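Local coordinates for protein colicin-B (Escherichia coli, PDB 1RH1) that forms channels in the cytoplasmic membrane of Escherichia coli and close relatives, depolarising it and dissipating cellular energy as a bacterial toxin, at residues A[56-61]-A[80-85]; A[101-106]-A[182-187]; A[121-126]-A[252-257]; A[330-335]-A[470-475]; A[399-404]-A[423-428]. All coordinates share one frame; numbering follows the deposited sequence.

Contact 1 of 5, residues A[56-61]-A[80-85]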
# COMPACT_ATOMS: atom_id res chain seq x y z
N GLY A 56 -35.74 -27.45 -7.71
CA GLY A 56 -35.34 -26.25 -8.42
C GLY A 56 -33.84 -26.05 -8.46
O GLY A 56 -33.34 -25.24 -9.25
N ILE A 57 -33.11 -26.78 -7.63
CA ILE A 57 -31.69 -26.56 -7.57
C ILE A 57 -31.00 -27.53 -8.50
O ILE A 57 -31.47 -28.65 -8.74
CB ILE A 57 -31.13 -26.72 -6.11
CG1 ILE A 57 -31.34 -28.12 -5.56
CG2 ILE A 57 -31.81 -25.66 -5.25
CD1 ILE A 57 -30.57 -28.40 -4.27
N ALA A 58 -29.86 -27.00 -8.99
CA ALA A 58 -28.94 -27.73 -9.83
C ALA A 58 -28.35 -28.94 -9.12
O ALA A 58 -28.48 -29.00 -7.90
CB ALA A 58 -27.85 -26.81 -10.23
N LEU A 59 -27.69 -29.91 -9.76
CA LEU A 59 -27.19 -31.08 -9.02
C LEU A 59 -26.09 -30.70 -8.02
O LEU A 59 -25.40 -29.68 -8.16
CB LEU A 59 -26.63 -32.13 -9.97
CG LEU A 59 -25.17 -31.99 -10.45
CD1 LEU A 59 -24.70 -33.30 -11.04
CD2 LEU A 59 -25.06 -30.85 -11.42
N VAL A 60 -25.93 -31.52 -6.98
CA VAL A 60 -24.88 -31.26 -6.00
C VAL A 60 -23.63 -31.82 -6.66
O VAL A 60 -23.38 -33.03 -6.68
CB VAL A 60 -25.26 -31.95 -4.64
CG1 VAL A 60 -24.12 -31.97 -3.65
CG2 VAL A 60 -26.31 -31.09 -3.94
N GLN A 61 -22.85 -30.92 -7.26
CA GLN A 61 -21.76 -31.41 -8.06
C GLN A 61 -20.55 -31.87 -7.32
O GLN A 61 -19.98 -32.86 -7.75
CB GLN A 61 -21.33 -30.38 -9.09
CG GLN A 61 -20.85 -29.05 -8.61
CD GLN A 61 -20.29 -28.29 -9.78
OE1 GLN A 61 -20.83 -27.27 -10.19
NE2 GLN A 61 -19.19 -28.82 -10.30
N GLU A 80 -27.64 -31.24 -20.37
CA GLU A 80 -27.90 -32.62 -20.03
C GLU A 80 -29.31 -32.62 -19.35
O GLU A 80 -29.85 -33.66 -19.01
CB GLU A 80 -26.59 -33.04 -19.19
CG GLU A 80 -25.23 -33.53 -19.94
CD GLU A 80 -23.87 -32.75 -20.16
OE1 GLU A 80 -23.80 -31.65 -20.64
OE2 GLU A 80 -22.78 -33.25 -19.93
N GLY A 81 -30.04 -31.50 -19.22
CA GLY A 81 -31.39 -31.45 -18.66
C GLY A 81 -31.63 -30.70 -17.33
O GLY A 81 -32.75 -30.31 -17.01
N ASP A 82 -30.60 -30.45 -16.50
CA ASP A 82 -30.71 -29.91 -15.15
C ASP A 82 -31.24 -28.50 -15.04
O ASP A 82 -31.58 -27.87 -16.04
CB ASP A 82 -29.32 -30.04 -14.54
CG ASP A 82 -29.10 -29.82 -13.05
OD1 ASP A 82 -28.14 -29.12 -12.73
OD2 ASP A 82 -29.85 -30.34 -12.21
N TRP A 83 -31.32 -28.06 -13.78
CA TRP A 83 -31.71 -26.71 -13.43
C TRP A 83 -30.52 -25.80 -13.54
O TRP A 83 -29.37 -26.23 -13.51
CB TRP A 83 -32.21 -26.59 -12.02
CG TRP A 83 -33.52 -27.31 -11.74
CD1 TRP A 83 -33.53 -28.57 -11.22
CD2 TRP A 83 -34.76 -26.81 -11.96
NE1 TRP A 83 -34.79 -28.89 -11.11
CE2 TRP A 83 -35.54 -27.88 -11.55
CE3 TRP A 83 -35.34 -25.66 -12.45
CZ2 TRP A 83 -36.93 -27.82 -11.61
CZ3 TRP A 83 -36.73 -25.59 -12.52
CH2 TRP A 83 -37.52 -26.66 -12.11
N SER A 84 -30.84 -24.51 -13.59
CA SER A 84 -29.83 -23.47 -13.70
C SER A 84 -28.88 -23.38 -12.51
O SER A 84 -29.31 -23.55 -11.38
CB SER A 84 -30.47 -22.11 -13.85
OG SER A 84 -31.17 -21.90 -15.06
N GLY A 85 -27.58 -23.18 -12.79
CA GLY A 85 -26.60 -22.88 -11.76
C GLY A 85 -25.58 -23.92 -11.29
O GLY A 85 -25.05 -24.83 -11.94
O HOH W 1 -31.01 -31.91 -9.42

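Contact 2 of 5, residues A[101-106]-A[182-187]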
# COMPACT_ATOMS: atom_id res chain seq x y z
N ALA A 101 -0.06 -27.07 6.09
CA ALA A 101 1.38 -27.06 5.89
C ALA A 101 1.87 -25.69 5.43
O ALA A 101 2.87 -25.21 5.95
CB ALA A 101 1.79 -28.06 4.83
N ALA A 102 1.19 -25.04 4.48
CA ALA A 102 1.53 -23.70 4.04
C ALA A 102 1.37 -22.68 5.17
O ALA A 102 2.07 -21.67 5.21
CB ALA A 102 0.62 -23.27 2.92
N ARG A 103 0.46 -22.93 6.12
CA ARG A 103 0.21 -22.02 7.21
C ARG A 103 1.38 -22.10 8.16
O ARG A 103 1.83 -21.06 8.64
CB ARG A 103 -1.04 -22.42 7.89
CG ARG A 103 -1.45 -21.53 9.05
CD ARG A 103 -2.93 -21.74 9.40
NE ARG A 103 -3.35 -23.13 9.33
CZ ARG A 103 -4.41 -23.53 8.61
NH1 ARG A 103 -5.18 -22.69 7.88
NH2 ARG A 103 -4.69 -24.83 8.61
N THR A 104 1.89 -23.31 8.38
CA THR A 104 3.04 -23.51 9.24
C THR A 104 4.23 -22.75 8.70
O THR A 104 4.88 -22.10 9.50
CB THR A 104 3.38 -24.96 9.33
OG1 THR A 104 2.29 -25.60 9.95
CG2 THR A 104 4.60 -25.20 10.14
N VAL A 105 4.52 -22.76 7.39
CA VAL A 105 5.61 -21.97 6.84
C VAL A 105 5.30 -20.48 6.95
O VAL A 105 6.20 -19.70 7.24
CB VAL A 105 5.81 -22.37 5.38
CG1 VAL A 105 6.84 -21.51 4.67
CG2 VAL A 105 6.30 -23.81 5.38
N LEU A 106 4.03 -20.06 6.78
CA LEU A 106 3.68 -18.66 6.90
C LEU A 106 3.93 -18.19 8.31
O LEU A 106 4.68 -17.24 8.44
CB LEU A 106 2.24 -18.40 6.62
CG LEU A 106 1.87 -17.21 5.80
CD1 LEU A 106 0.49 -16.85 6.23
CD2 LEU A 106 2.72 -16.00 6.01
N MET A 182 -1.99 -20.95 -5.82
CA MET A 182 -2.98 -20.64 -4.81
C MET A 182 -2.26 -20.67 -3.48
O MET A 182 -1.58 -21.65 -3.17
CB MET A 182 -4.11 -21.65 -4.85
CG MET A 182 -4.94 -21.40 -6.10
SD MET A 182 -6.70 -21.29 -5.73
CE MET A 182 -6.63 -19.93 -4.61
N ALA A 183 -2.39 -19.58 -2.71
CA ALA A 183 -1.64 -19.36 -1.49
C ALA A 183 -2.41 -18.95 -0.27
O ALA A 183 -3.57 -18.59 -0.38
CB ALA A 183 -0.64 -18.28 -1.68
N ILE A 184 -1.77 -18.97 0.90
CA ILE A 184 -2.37 -18.46 2.12
C ILE A 184 -1.67 -17.17 2.50
O ILE A 184 -0.48 -17.15 2.78
CB ILE A 184 -2.25 -19.50 3.26
CG1 ILE A 184 -2.77 -18.86 4.53
CG2 ILE A 184 -0.84 -20.01 3.42
CD1 ILE A 184 -2.64 -19.79 5.72
N ILE A 185 -2.38 -16.06 2.49
CA ILE A 185 -1.74 -14.83 2.88
C ILE A 185 -2.03 -14.48 4.32
O ILE A 185 -2.94 -14.99 4.96
CB ILE A 185 -2.18 -13.70 1.94
CG1 ILE A 185 -3.66 -13.57 1.75
CG2 ILE A 185 -1.57 -14.02 0.61
CD1 ILE A 185 -4.10 -12.43 0.82
N GLY A 186 -1.21 -13.62 4.87
CA GLY A 186 -1.37 -13.19 6.25
C GLY A 186 -0.31 -12.18 6.61
O GLY A 186 0.44 -11.74 5.75
N GLY A 187 -0.26 -11.77 7.87
CA GLY A 187 0.82 -10.90 8.31
C GLY A 187 0.47 -9.46 8.58
O GLY A 187 1.06 -8.88 9.49

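Contact 3 of 5, residues A[121-126]-A[252-257]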
# COMPACT_ATOMS: atom_id res chain seq x y z
N ALA A 121 2.05 -11.50 3.68
CA ALA A 121 3.07 -12.47 3.34
C ALA A 121 2.34 -13.69 2.81
O ALA A 121 1.21 -13.97 3.21
CB ALA A 121 3.86 -12.84 4.57
N ALA A 122 2.97 -14.46 1.92
CA ALA A 122 2.27 -15.56 1.31
C ALA A 122 3.09 -16.81 1.20
O ALA A 122 4.30 -16.74 1.04
CB ALA A 122 1.83 -15.18 -0.09
N VAL A 123 2.42 -17.96 1.32
CA VAL A 123 3.02 -19.24 1.05
C VAL A 123 2.06 -20.11 0.22
O VAL A 123 0.93 -20.35 0.62
CB VAL A 123 3.37 -19.93 2.40
CG1 VAL A 123 4.07 -21.25 2.07
CG2 VAL A 123 4.36 -19.12 3.25
N SER A 124 2.44 -20.63 -0.95
CA SER A 124 1.58 -21.46 -1.78
C SER A 124 1.18 -22.83 -1.24
O SER A 124 2.02 -23.47 -0.61
CB SER A 124 2.24 -21.68 -3.15
OG SER A 124 3.48 -22.37 -3.01
N PHE A 125 -0.05 -23.30 -1.49
CA PHE A 125 -0.44 -24.65 -1.13
C PHE A 125 -0.87 -25.53 -2.34
O PHE A 125 -0.94 -26.76 -2.27
CB PHE A 125 -1.53 -24.54 -0.04
CG PHE A 125 -2.86 -23.89 -0.34
CD1 PHE A 125 -3.91 -24.66 -0.86
CD2 PHE A 125 -3.05 -22.54 -0.11
CE1 PHE A 125 -5.12 -24.07 -1.16
CE2 PHE A 125 -4.27 -21.96 -0.41
CZ PHE A 125 -5.30 -22.72 -0.94
N ALA A 126 -1.10 -24.90 -3.51
CA ALA A 126 -1.39 -25.59 -4.77
C ALA A 126 -0.98 -24.71 -5.92
O ALA A 126 -1.15 -23.49 -5.87
CB ALA A 126 -2.85 -25.85 -4.99
N GLY A 252 4.98 -24.33 -0.70
CA GLY A 252 6.17 -23.61 -1.10
C GLY A 252 6.44 -22.18 -0.68
O GLY A 252 5.82 -21.21 -1.13
N ASN A 253 7.46 -22.15 0.17
CA ASN A 253 8.26 -20.99 0.52
C ASN A 253 7.71 -19.60 0.83
O ASN A 253 6.91 -19.01 0.13
CB ASN A 253 9.30 -20.88 -0.58
CG ASN A 253 10.08 -22.17 -0.88
OD1 ASN A 253 9.99 -23.19 -0.18
ND2 ASN A 253 10.87 -22.20 -1.95
N TYR A 254 8.20 -19.01 1.90
CA TYR A 254 7.79 -17.70 2.36
C TYR A 254 8.18 -16.56 1.42
O TYR A 254 9.31 -16.06 1.32
CB TYR A 254 8.39 -17.52 3.74
CG TYR A 254 7.98 -16.30 4.54
CD1 TYR A 254 6.68 -16.16 5.02
CD2 TYR A 254 8.93 -15.35 4.82
CE1 TYR A 254 6.35 -15.05 5.79
CE2 TYR A 254 8.61 -14.24 5.59
CZ TYR A 254 7.32 -14.10 6.07
OH TYR A 254 7.02 -13.00 6.86
N VAL A 255 7.17 -16.16 0.68
CA VAL A 255 7.33 -15.08 -0.27
C VAL A 255 6.46 -13.87 0.05
O VAL A 255 5.68 -13.86 1.00
CB VAL A 255 7.00 -15.58 -1.71
CG1 VAL A 255 8.01 -16.65 -2.08
CG2 VAL A 255 5.58 -16.12 -1.82
N GLU A 256 6.62 -12.81 -0.74
CA GLU A 256 5.76 -11.66 -0.65
C GLU A 256 4.51 -11.95 -1.46
O GLU A 256 4.58 -12.61 -2.50
CB GLU A 256 6.48 -10.47 -1.23
CG GLU A 256 5.60 -9.23 -1.28
CD GLU A 256 6.27 -7.98 -1.80
OE1 GLU A 256 5.66 -6.93 -1.63
OE2 GLU A 256 7.35 -8.01 -2.37
N ALA A 257 3.38 -11.42 -1.00
CA ALA A 257 2.11 -11.60 -1.69
C ALA A 257 2.01 -10.76 -2.95
O ALA A 257 2.82 -9.85 -3.15
CB ALA A 257 0.94 -11.22 -0.79

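Contact 4 of 5, residues A[330-335]-A[470-475]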
# COMPACT_ATOMS: atom_id res chain seq x y z
N ILE A 330 16.84 23.53 13.93
CA ILE A 330 16.67 23.77 15.35
C ILE A 330 17.96 24.03 16.04
O ILE A 330 17.96 24.85 16.97
CB ILE A 330 15.95 22.60 15.97
CG1 ILE A 330 14.49 22.85 15.62
CG2 ILE A 330 16.15 22.45 17.49
CD1 ILE A 330 13.60 21.63 15.90
N SER A 331 19.03 23.37 15.60
CA SER A 331 20.35 23.64 16.13
C SER A 331 20.69 25.10 15.83
O SER A 331 21.08 25.80 16.76
CB SER A 331 21.34 22.69 15.48
OG SER A 331 22.11 23.28 14.43
N VAL A 332 20.50 25.62 14.60
CA VAL A 332 20.73 27.01 14.21
C VAL A 332 19.98 27.92 15.17
O VAL A 332 20.50 28.91 15.68
CB VAL A 332 20.23 27.20 12.74
CG1 VAL A 332 19.98 28.66 12.36
CG2 VAL A 332 21.31 26.62 11.84
N GLY A 333 18.76 27.51 15.46
CA GLY A 333 17.90 28.21 16.38
C GLY A 333 18.55 28.28 17.74
O GLY A 333 18.65 29.36 18.29
N ASP A 334 19.04 27.13 18.22
CA ASP A 334 19.73 27.07 19.49
C ASP A 334 20.97 27.95 19.44
O ASP A 334 20.97 28.90 20.22
CB ASP A 334 20.10 25.62 19.83
CG ASP A 334 18.95 24.69 20.27
OD1 ASP A 334 19.16 23.47 20.32
OD2 ASP A 334 17.84 25.13 20.58
N LYS A 335 21.96 27.75 18.53
CA LYS A 335 23.18 28.58 18.41
C LYS A 335 22.95 30.08 18.24
O LYS A 335 23.44 30.89 19.01
CB LYS A 335 24.03 28.12 17.23
CG LYS A 335 25.26 28.95 16.82
CD LYS A 335 26.11 28.09 15.88
CE LYS A 335 27.52 28.61 15.58
NZ LYS A 335 27.56 29.67 14.59
N SER A 470 23.68 23.99 8.21
CA SER A 470 24.87 23.25 8.56
C SER A 470 26.18 23.88 8.10
O SER A 470 27.27 23.39 8.38
CB SER A 470 24.73 21.82 8.02
OG SER A 470 24.73 21.77 6.62
N ALA A 471 26.11 25.00 7.40
CA ALA A 471 27.30 25.75 7.09
C ALA A 471 27.44 26.74 8.23
O ALA A 471 28.57 26.88 8.67
CB ALA A 471 27.17 26.54 5.80
N LEU A 472 26.36 27.40 8.74
CA LEU A 472 26.40 28.36 9.85
C LEU A 472 26.80 27.73 11.18
O LEU A 472 27.60 28.33 11.90
CB LEU A 472 25.04 29.05 10.06
CG LEU A 472 24.77 29.87 11.34
CD1 LEU A 472 25.61 31.11 11.36
CD2 LEU A 472 23.35 30.35 11.39
N ILE A 473 26.33 26.51 11.52
CA ILE A 473 26.72 25.90 12.78
C ILE A 473 28.13 25.35 12.70
O ILE A 473 28.59 24.69 13.63
CB ILE A 473 25.79 24.73 13.23
CG1 ILE A 473 25.91 23.58 12.26
CG2 ILE A 473 24.35 25.21 13.34
CD1 ILE A 473 25.15 22.35 12.77
N ALA A 474 28.84 25.63 11.61
CA ALA A 474 30.19 25.15 11.36
C ALA A 474 31.14 26.26 10.98
O ALA A 474 32.34 26.02 10.80
CB ALA A 474 30.21 24.14 10.21
N PHE A 475 30.65 27.48 10.79
CA PHE A 475 31.54 28.54 10.39
C PHE A 475 32.33 29.06 11.56
O PHE A 475 31.83 29.12 12.70
CB PHE A 475 30.77 29.68 9.80
CG PHE A 475 30.33 29.54 8.36
CD1 PHE A 475 29.41 30.48 7.86
CD2 PHE A 475 30.85 28.55 7.53
CE1 PHE A 475 29.01 30.43 6.53
CE2 PHE A 475 30.45 28.50 6.20
CZ PHE A 475 29.53 29.43 5.71

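Contact 5 of 5, residues A[399-404]-A[423-428]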
# COMPACT_ATOMS: atom_id res chain seq x y z
N PHE A 399 34.05 26.69 2.36
CA PHE A 399 33.05 25.65 2.47
C PHE A 399 33.35 24.51 1.50
O PHE A 399 33.79 24.73 0.38
CB PHE A 399 31.71 26.30 2.19
CG PHE A 399 30.51 25.38 2.17
CD1 PHE A 399 29.86 25.08 3.37
CD2 PHE A 399 30.05 24.86 0.97
CE1 PHE A 399 28.76 24.25 3.35
CE2 PHE A 399 28.94 24.02 0.96
CZ PHE A 399 28.29 23.72 2.15
N ASN A 400 33.22 23.28 1.96
CA ASN A 400 33.43 22.11 1.13
C ASN A 400 32.06 21.74 0.59
O ASN A 400 31.25 21.06 1.21
CB ASN A 400 34.01 20.99 1.97
CG ASN A 400 34.39 19.72 1.24
OD1 ASN A 400 35.17 18.91 1.75
ND2 ASN A 400 33.89 19.48 0.04
N ALA A 401 31.79 22.26 -0.60
CA ALA A 401 30.58 21.95 -1.31
C ALA A 401 30.55 20.47 -1.58
O ALA A 401 29.50 19.88 -1.37
CB ALA A 401 30.56 22.68 -2.62
N GLU A 402 31.69 19.84 -1.93
CA GLU A 402 31.74 18.43 -2.26
C GLU A 402 31.35 17.50 -1.16
O GLU A 402 30.79 16.45 -1.44
CB GLU A 402 33.12 17.97 -2.70
CG GLU A 402 33.58 18.41 -4.08
CD GLU A 402 33.15 17.55 -5.26
OE1 GLU A 402 32.70 16.41 -5.09
OE2 GLU A 402 33.30 18.04 -6.38
N ASP A 403 31.63 17.84 0.09
CA ASP A 403 31.21 16.95 1.17
C ASP A 403 29.76 17.19 1.60
O ASP A 403 29.08 16.23 2.00
CB ASP A 403 32.15 17.11 2.36
CG ASP A 403 32.13 15.85 3.22
OD1 ASP A 403 32.50 14.75 2.75
OD2 ASP A 403 31.73 16.00 4.37
N MET A 404 29.25 18.43 1.46
CA MET A 404 27.84 18.76 1.68
C MET A 404 27.00 18.03 0.64
O MET A 404 25.82 17.70 0.85
CB MET A 404 27.63 20.26 1.55
CG MET A 404 26.22 20.74 1.86
SD MET A 404 25.54 20.19 3.45
CE MET A 404 26.67 21.12 4.42
N LYS A 423 24.95 21.48 -6.84
CA LYS A 423 23.91 22.38 -6.34
C LYS A 423 24.36 23.12 -5.10
O LYS A 423 24.18 24.34 -4.98
CB LYS A 423 22.65 21.59 -6.03
CG LYS A 423 22.17 20.90 -7.30
CD LYS A 423 20.77 20.37 -7.15
CE LYS A 423 20.21 19.91 -8.49
NZ LYS A 423 20.70 18.60 -8.87
N ALA A 424 25.03 22.37 -4.22
CA ALA A 424 25.62 22.90 -3.01
C ALA A 424 26.70 23.93 -3.33
O ALA A 424 26.80 24.93 -2.62
CB ALA A 424 26.24 21.80 -2.20
N ASN A 425 27.49 23.76 -4.40
CA ASN A 425 28.46 24.77 -4.81
C ASN A 425 27.78 26.01 -5.37
O ASN A 425 28.28 27.15 -5.23
CB ASN A 425 29.38 24.19 -5.86
CG ASN A 425 30.42 25.14 -6.44
OD1 ASN A 425 30.40 25.39 -7.64
ND2 ASN A 425 31.33 25.70 -5.65
N ASN A 426 26.62 25.83 -6.01
CA ASN A 426 25.95 27.01 -6.50
C ASN A 426 25.40 27.81 -5.35
O ASN A 426 25.60 29.01 -5.36
CB ASN A 426 24.84 26.65 -7.44
CG ASN A 426 25.39 26.10 -8.74
OD1 ASN A 426 24.92 25.08 -9.19
ND2 ASN A 426 26.39 26.75 -9.35
N ILE A 427 24.81 27.19 -4.32
CA ILE A 427 24.31 27.92 -3.16
C ILE A 427 25.43 28.74 -2.54
O ILE A 427 25.24 29.89 -2.16
CB ILE A 427 23.74 26.95 -2.11
CG1 ILE A 427 22.62 26.08 -2.69
CG2 ILE A 427 23.18 27.78 -0.97
CD1 ILE A 427 21.42 26.89 -3.21
N ARG A 428 26.63 28.15 -2.54
CA ARG A 428 27.82 28.78 -2.01
C ARG A 428 28.18 30.02 -2.80
O ARG A 428 28.11 31.11 -2.25
CB ARG A 428 28.96 27.78 -2.02
CG ARG A 428 30.26 28.31 -1.47
CD ARG A 428 31.30 28.60 -2.54
NE ARG A 428 31.74 27.36 -3.17
CZ ARG A 428 32.54 26.49 -2.56
NH1 ARG A 428 33.00 26.75 -1.33
NH2 ARG A 428 32.82 25.32 -3.15

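Contact 1 of 5, residues A[56-61]-A[80-85]
Gly56 lies over one face of the Trp83 indole, its CA 3.6 Å from the centroid of the five-membered ring and 15° off the ring normal, which meets the geometry of a CH-pi contact. Gly56 O and Ile57 N are on that same face. This is loop-on-loop packing in the N-terminal beta-rich part of the colicin: neither segment is helix or strand, and their touching parts run at about a right angle to each other. Ile57 O comes in above the ring plane beside CD1, 3.2 Å from Trp83 CD1. At the ring's nitrogen, NE1 donates to Ser53 O, a little earlier in the loop of Gly56, and so helps to fix the rotation of the ring. With CG anti to the carbonyl carbon, the indole is laid along the Gly56-Ile57 backbone.

Segment 56-61 leads into strand 62-64 and segment 80-85 into strand 87-90, which pair in parallel, so the contact joins the approaches to two neighbouring strands; Ala58 O also accepts from Ser87 OG.

The second flat group is the carboxylate of Asp82. Its OD1 lies 3.4 Å from Ala58 CB, and the methyl also packs on the backbone of Ser84 and Gly85. A water sits between Ile57 O and Asp82 OD2, but both of its bonds are weak. The firmer polar link is the backbone N-H of Leu59, which reaches Asp82 OD1 at 3.1 Å with an N-H...O angle of 151°, on the syn side and 18° out of the carboxylate plane.

Contact 2 of 5, residues A[101-106]-A[182-187]
Ile184 fills the gap between helix 101-106 and strand 182-186 with all of its branches. Its CG1 stands anti to the backbone N (chi1 175°) and the chain stays extended through chi2, which carries CD1 onto the helix at Arg103, 3.8 Å from Arg103 CB. The other branch, CG2, lies between the backbone N and the carbonyl carbon and meets the methyl of Ala102 at 3.6 Å from CG2 to CB. One isoleucine thus straddles two consecutive helix residues.

Arg103 takes part through its aliphatic stem. CB and CG, and more distantly CD, pass across the end of Ile184 at about a right angle.

Leu106, one turn beyond Ala102, has a chi1 of -138°, away from the usual staggered values. Its CD1 rests over the strand backbone, 3.6 Å from Ile184 O and 3.9 Å from Gly186 N, and touches Ile184 CG1 at a looser 4.2 Å. Gly186, lacking a side chain, lets this methyl settle against the main chain. Tyr169 of the adjoining strand borders both Leu106 and Ile184.

The side chains meet through carbon atoms, and the Leu106 methyl also rests on backbone polar atoms. The axes of helix 101-106 and strand 182-186 approach to 8.6 Å and cross at -40°. Helix 99-110 touches both strand 179-186 and its neighbour 121-128: a helix layered on one face of an antiparallel sheet.

Contact 3 of 5, residues A[121-126]-A[252-257]
Ala121 CB rests 3.5 Å from Tyr254 CE1, approaching the ring obliquely, and Val123 CG2 meets the same ring at its edge, 4.2 Å from CD1. The phenol is brought alongside Val123 and Ala121 with Tyr254 CG anti to the backbone N (chi1 -172°). Leu106 and Leu110 of helix 99-110 also touch this ring, so Tyr254 joins strand and helix. On the other face of the strand pair, Ala122 CB packs with Val255 CG2 and, at 4.1 Å, with Ala257 CB, beside Leu174 and Ile185 of neighbouring strands.

Further out, the backbones bond as antiparallel strands. Ala122 and Val255 form a hydrogen-bonded pair: Ala122 N donates to Val255 O at 2.9 Å and 174°, and Val255 N returns a bond to Ala122 O at 3.0 Å. Ser124 and Gly252 form a second such pair, but both of its backbone bonds are weak. There Ser124 OG adds a bond to Gly252 O at 3.2 Å, in the carbonyl plane and on a lone pair, giving that oxygen two donors from one residue.

At the polar edge, Tyr254 OH is bonded to Gly113 O, and Glu256 forms a salt bridge with Arg119.

The N-to-C directions of the short strand segments are 142° apart, a strongly twisted antiparallel pair. Between the two hydrogen-bonded pairs the register slips by one residue. That shift defines a beta bulge, here where strand 252-256 pairs with strand 121-128 in a five-stranded antiparallel sheet.

Contact 4 of 5, residues A[330-335]-A[470-475]
Ile473 overlaps helix 330-335 at Ser331 and Val332 with its CG2 branch, which lies 3.7 Å from Val332 CG2 and also against Ser331 OG. CG2 stands anti to the carbonyl carbon of Ile473 while CG1 takes the position between the backbone N and that carbon (chi1 65°), bringing CD1 alongside the serine hydroxyl too. That hydroxyl is bonded to Val328 O one turn earlier, so it meets the isoleucine as a packing surface.

Deeper in, Val332 CG1 touches Leu472 CD2 at 3.9 Å, the two side chains crossing at about a right angle. Lys335 runs extended past Ile473, anti through chi3 and bent at chi4 (-79°); its CD passes 3.8 Å from Ile473 CA before NZ donates to Leu472 O at 3.0 Å. The ammonium stands above the carbonyl plane, 39° out of it, and grips the last helical residue: Ile473 is the first to leave helical backbone angles.

Helix 457-472, part of a predicted transmembrane span, thus ends against the long helix 291-340. Val485 and Ile489 of helix 479-495 close over Leu472, Ile489 also reaches Val332, and Tyr344 of helix 342-357 flanks Val332 as well.

Contact 5 of 5, residues A[399-404]-A[423-428]
Arg428 and Phe399 make the polar link: Arg428 NH1 donates to Phe399 O at 2.8 Å, with an N-H...O angle of 148°. The donor is tilted 32° from the carbonyl plane, and the oxygen sits 20° out of the guanidinium plane. The same NH1 also bonds to Trp396 O at the end of helix 386-398, so one nitrogen ties two backbone carbonyls. Bends at chi2 and chi3 turn the guanidinium back toward segment 399-404.

Flat groups come next. The ring of Phe399 and the guanidinium stand nearly perpendicular: Phe399 CD2 lies over one face of the guanidinium, while NH1 lies at the ring edge, near its plane, 4.2 Å from CD2. This is not the geometry of a cation-pi stack.

In the apolar packing, Ala401 CB meets Asn425 CB at 3.8 Å, and Ala424 CB touches Met404 CG at 4.2 Å. The same methyls make van der Waals contact with polar atoms, Ala401 CB with Arg428 NH2 at 3.5 Å and Ala424 CB with Ala401 O. The Ala401 and Asn425 CA atoms are 5.0 Å apart.

The chemistry implies that a charged side chain of helix 420-435 hydrogen-bonds to the carbonyls of Trp396 and Phe399, where the negative end of the helix 386-398 dipole would probably favour its positive charge.

In the fold
The five contacts divide between the N-terminal beta-rich region and the pore-forming helical domain. Contacts 2 and 3 are one unit: their centres lie 6 Å apart and strands 179-186 and 121-128 are sheet neighbours, with Gly186 O and Ala121 N 2.6 Å apart in a probable hydrogen bond. Contact 1 belongs to the same N-terminal region, about 15 Å from contact 2 between nearest atoms. Contacts 4 and 5 lie in the helical domain, centres 16 Å apart; contact 5 is nested in the loop closed by contact 4, and Ala471 CB meets Phe399 CE1 at 3.7 Å. Contacts 1 and 4 are 80 Å apart between centres, with long helix 291-340 leading to the pore-forming helices.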